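PDB 3MYV: SusD superfamily protein from Bacteroides vulgatus, which probably binds polysaccharide at the outer membrane of Bacteroides vulgatus, as members of the SusD family do in glycan uptake. Local coordinates for residues A[41-45]-A[46-50]. Numbering follows the deposited sequence.
Sequences GDMKG and DDMQS
Met43 and Met48, both selenomethionines, start alike, each CG anti to its own carbonyl carbon (chi1 -64° and -60°), but Met43 folds at chi2 whereas Met48 stays extended there and turns only at chi3. The early bend lays SE of Met43 against the strand backbone, 3.3 Å from C of Gln49, a tight approach to a peptide group rather than to a side chain. Met43 CE then meets Met48 CB at 4.1 Å. Met48 runs alongside Asp42 in the same direction, with Met48 SE 3.8 Å from Asp42 CB. The carboxylate of Asp42 finds its polar partners outside the turn, Gly393 N donating to OD1 among them.

No direct hydrogen bond joins 41-45 to 46-50; two waters bridge the turn instead. Water 1 donates to Asp42 O (2.7 Å) and accepts from Asp47 N (2.9 Å). Asp42 O also accepts a hydrogen bond from Gly45 N (3.1 Å), within 41-45, so the one carbonyl serves both that bond and the water bridge to Asp47. Water 2 donates to Gly45 O (2.8 Å) and Met48 O (2.7 Å), linking the two backbone carbonyls.

The arrangement is a buried, hydrated turn from helix 36-43 into strand 48-50. Around it, Asp46 forms a salt bridge with Arg397 of helix 397-403, and Asp47 OD1 one with Lys282 of helix 281-288 while OD2 is hydrogen-bonded to Ser388 OG. Met43 packs on Trp265 of helix 265-268 and Tyr61 of helix 56-61, while strand 48-50 pairs antiparallel with 277-279 through backbone bonding between Gln49 and Phe278.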
ATOM      1  N   GLY A  41      -5.464  -1.227  -5.196  1.00 13.60           N
ATOM      2  CA  GLY A  41      -5.923  -1.665  -3.874  1.00 13.55           C
ATOM      3  C   GLY A  41      -7.346  -1.281  -3.471  1.00 14.00           C
ATOM      4  O   GLY A  41      -7.994  -2.006  -2.727  1.00 15.49           O
ATOM      5  N   ASP A  42      -7.817  -0.115  -3.910  1.00 12.55           N
ATOM      6  CA  ASP A  42      -9.148   0.368  -3.547  1.00 12.48           C
ATOM      7  C   ASP A  42     -10.221  -0.020  -4.560  1.00 13.54           C
ATOM      8  O   ASP A  42     -11.313  -0.454  -4.182  1.00 15.27           O
ATOM      9  CB  ASP A  42      -9.129   1.885  -3.389  1.00 11.03           C
ATOM     10  CG  ASP A  42      -8.450   2.324  -2.097  1.00 14.50           C
ATOM     11  OD1 ASP A  42      -9.044   2.077  -1.047  1.00 14.04           O
ATOM     12  OD2 ASP A  42      -7.351   2.923  -2.150  1.00 13.56           O
HETATM   13  N   MSE A  43      -9.933   0.141  -5.860  1.00 14.88           N
HETATM   14  CA  MSE A  43     -10.965  -0.061  -6.867  1.00 15.43           C
HETATM   15  C   MSE A  43     -11.371  -1.524  -7.004  1.00 12.27           C
HETATM   16  O   MSE A  43     -12.471  -1.815  -7.465  1.00 14.78           O
HETATM   17  CB  MSE A  43     -10.548   0.507  -8.226  1.00 16.03           C
HETATM   18  CG  MSE A  43     -10.373   2.057  -8.180  1.00 10.58           C
HETATM   19 SE   MSE A  43     -12.059   2.994  -8.002  0.75 11.70          SE
HETATM   20  CE  MSE A  43     -11.373   4.545  -7.116  1.00 12.67           C
ATOM     21  N   LYS A  44     -10.500  -2.428  -6.572  1.00 12.12           N
ATOM     22  CA  LYS A  44     -10.762  -3.871  -6.606  1.00 12.54           C
ATOM     23  C   LYS A  44     -11.476  -4.415  -5.360  1.00 14.37           C
ATOM     24  O   LYS A  44     -11.882  -5.597  -5.308  1.00 15.52           O
ATOM     25  CB  LYS A  44      -9.432  -4.613  -6.859  1.00 11.05           C
ATOM     26  CG  LYS A  44      -8.836  -4.290  -8.206  1.00 11.58           C
ATOM     27  CD  LYS A  44      -7.515  -4.994  -8.519  1.00 12.44           C
ATOM     28  CE  LYS A  44      -7.140  -4.823  -9.999  1.00 11.13           C
ATOM     29  NZ  LYS A  44      -8.072  -5.589 -10.866  1.00 12.60           N
ATOM     30  N   GLY A  45     -11.594  -3.572  -4.346  1.00 13.74           N
ATOM     31  CA  GLY A  45     -12.360  -3.902  -3.152  1.00 13.69           C
ATOM     32  C   GLY A  45     -13.861  -3.627  -3.293  1.00 13.83           C
ATOM     33  O   GLY A  45     -14.395  -3.513  -4.406  1.00 13.59           O
ATOM     34  N   ASP A  46     -14.522  -3.516  -2.145  1.00 13.71           N
ATOM     35  CA  ASP A  46     -15.964  -3.240  -2.086  1.00 14.43           C
ATOM     36  C   ASP A  46     -16.309  -1.829  -1.617  1.00 13.02           C
ATOM     37  O   ASP A  46     -17.505  -1.461  -1.525  1.00 15.45           O
ATOM     38  CB  ASP A  46     -16.645  -4.281  -1.177  1.00 15.35           C
ATOM     39  CG  ASP A  46     -16.105  -4.263   0.233  1.00 20.08           C
ATOM     40  OD1 ASP A  46     -15.089  -3.591   0.469  1.00 16.73           O
ATOM     41  OD2 ASP A  46     -16.699  -4.925   1.098  1.00 18.57           O
ATOM     42  N   ASP A  47     -15.285  -1.026  -1.314  1.00 13.08           N
ATOM     43  CA  ASP A  47     -15.508   0.301  -0.695  1.00 11.59           C
ATOM     44  C   ASP A  47     -15.329   1.500  -1.607  1.00 13.81           C
ATOM     45  O   ASP A  47     -15.802   2.605  -1.282  1.00 10.89           O
ATOM     46  CB  ASP A  47     -14.591   0.485   0.512  1.00 13.61           C
ATOM     47  CG  ASP A  47     -14.990  -0.402   1.691  1.00 15.75           C
ATOM     48  OD1 ASP A  47     -16.210  -0.633   1.862  1.00 15.34           O
ATOM     49  OD2 ASP A  47     -14.075  -0.840   2.434  1.00 12.70           O
HETATM   50  N   MSE A  48     -14.655   1.290  -2.736  1.00 13.58           N
HETATM   51  CA  MSE A  48     -14.544   2.302  -3.785  1.00 11.97           C
HETATM   52  C   MSE A  48     -14.836   1.691  -5.129  1.00 13.41           C
HETATM   53  O   MSE A  48     -14.634   0.492  -5.321  1.00 14.08           O
HETATM   54  CB  MSE A  48     -13.150   2.914  -3.814  1.00  9.13           C
HETATM   55  CG  MSE A  48     -12.747   3.605  -2.523  1.00 14.59           C
HETATM   56 SE   MSE A  48     -11.340   4.929  -2.688  0.75 11.74          SE
HETATM   57  CE  MSE A  48     -12.372   6.382  -3.407  1.00 15.71           C
ATOM     58  N   GLN A  49     -15.345   2.522  -6.038  1.00 11.85           N
ATOM     59  CA  GLN A  49     -15.649   2.083  -7.378  1.00 12.58           C
ATOM     60  C   GLN A  49     -15.305   3.169  -8.381  1.00 13.89           C
ATOM     61  O   GLN A  49     -15.167   4.358  -8.041  1.00 12.89           O
ATOM     62  CB  GLN A  49     -17.134   1.693  -7.478  1.00 12.40           C
ATOM     63  CG  GLN A  49     -18.084   2.881  -7.301  1.00 13.21           C
ATOM     64  CD  GLN A  49     -19.481   2.566  -7.748  1.00 18.11           C
ATOM     65  OE1 GLN A  49     -20.269   1.985  -7.007  1.00 18.17           O
ATOM     66  NE2 GLN A  49     -19.803   2.975  -8.959  1.00 17.09           N
ATOM     67  N   SER A  50     -15.187   2.759  -9.630  1.00 14.26           N
ATOM     68  CA  SER A  50     -15.043   3.687 -10.737  1.00 14.53           C
ATOM     69  C   SER A  50     -16.317   4.489 -11.028  1.00 13.99           C
ATOM     70  O   SER A  50     -17.435   4.058 -10.762  1.00 14.99           O
ATOM     71  CB  SER A  50     -14.664   2.894 -12.017  1.00 15.76           C
ATOM     72  OG  SER A  50     -14.406   3.754 -13.101  1.00 24.40           O
TER
HETATM   73  O   HOH W   1     -12.468  -0.996  -1.758  1.00 12.96           O
HETATM   74  O   HOH W   2     -16.112  -1.690  -5.606  1.00 16.96           O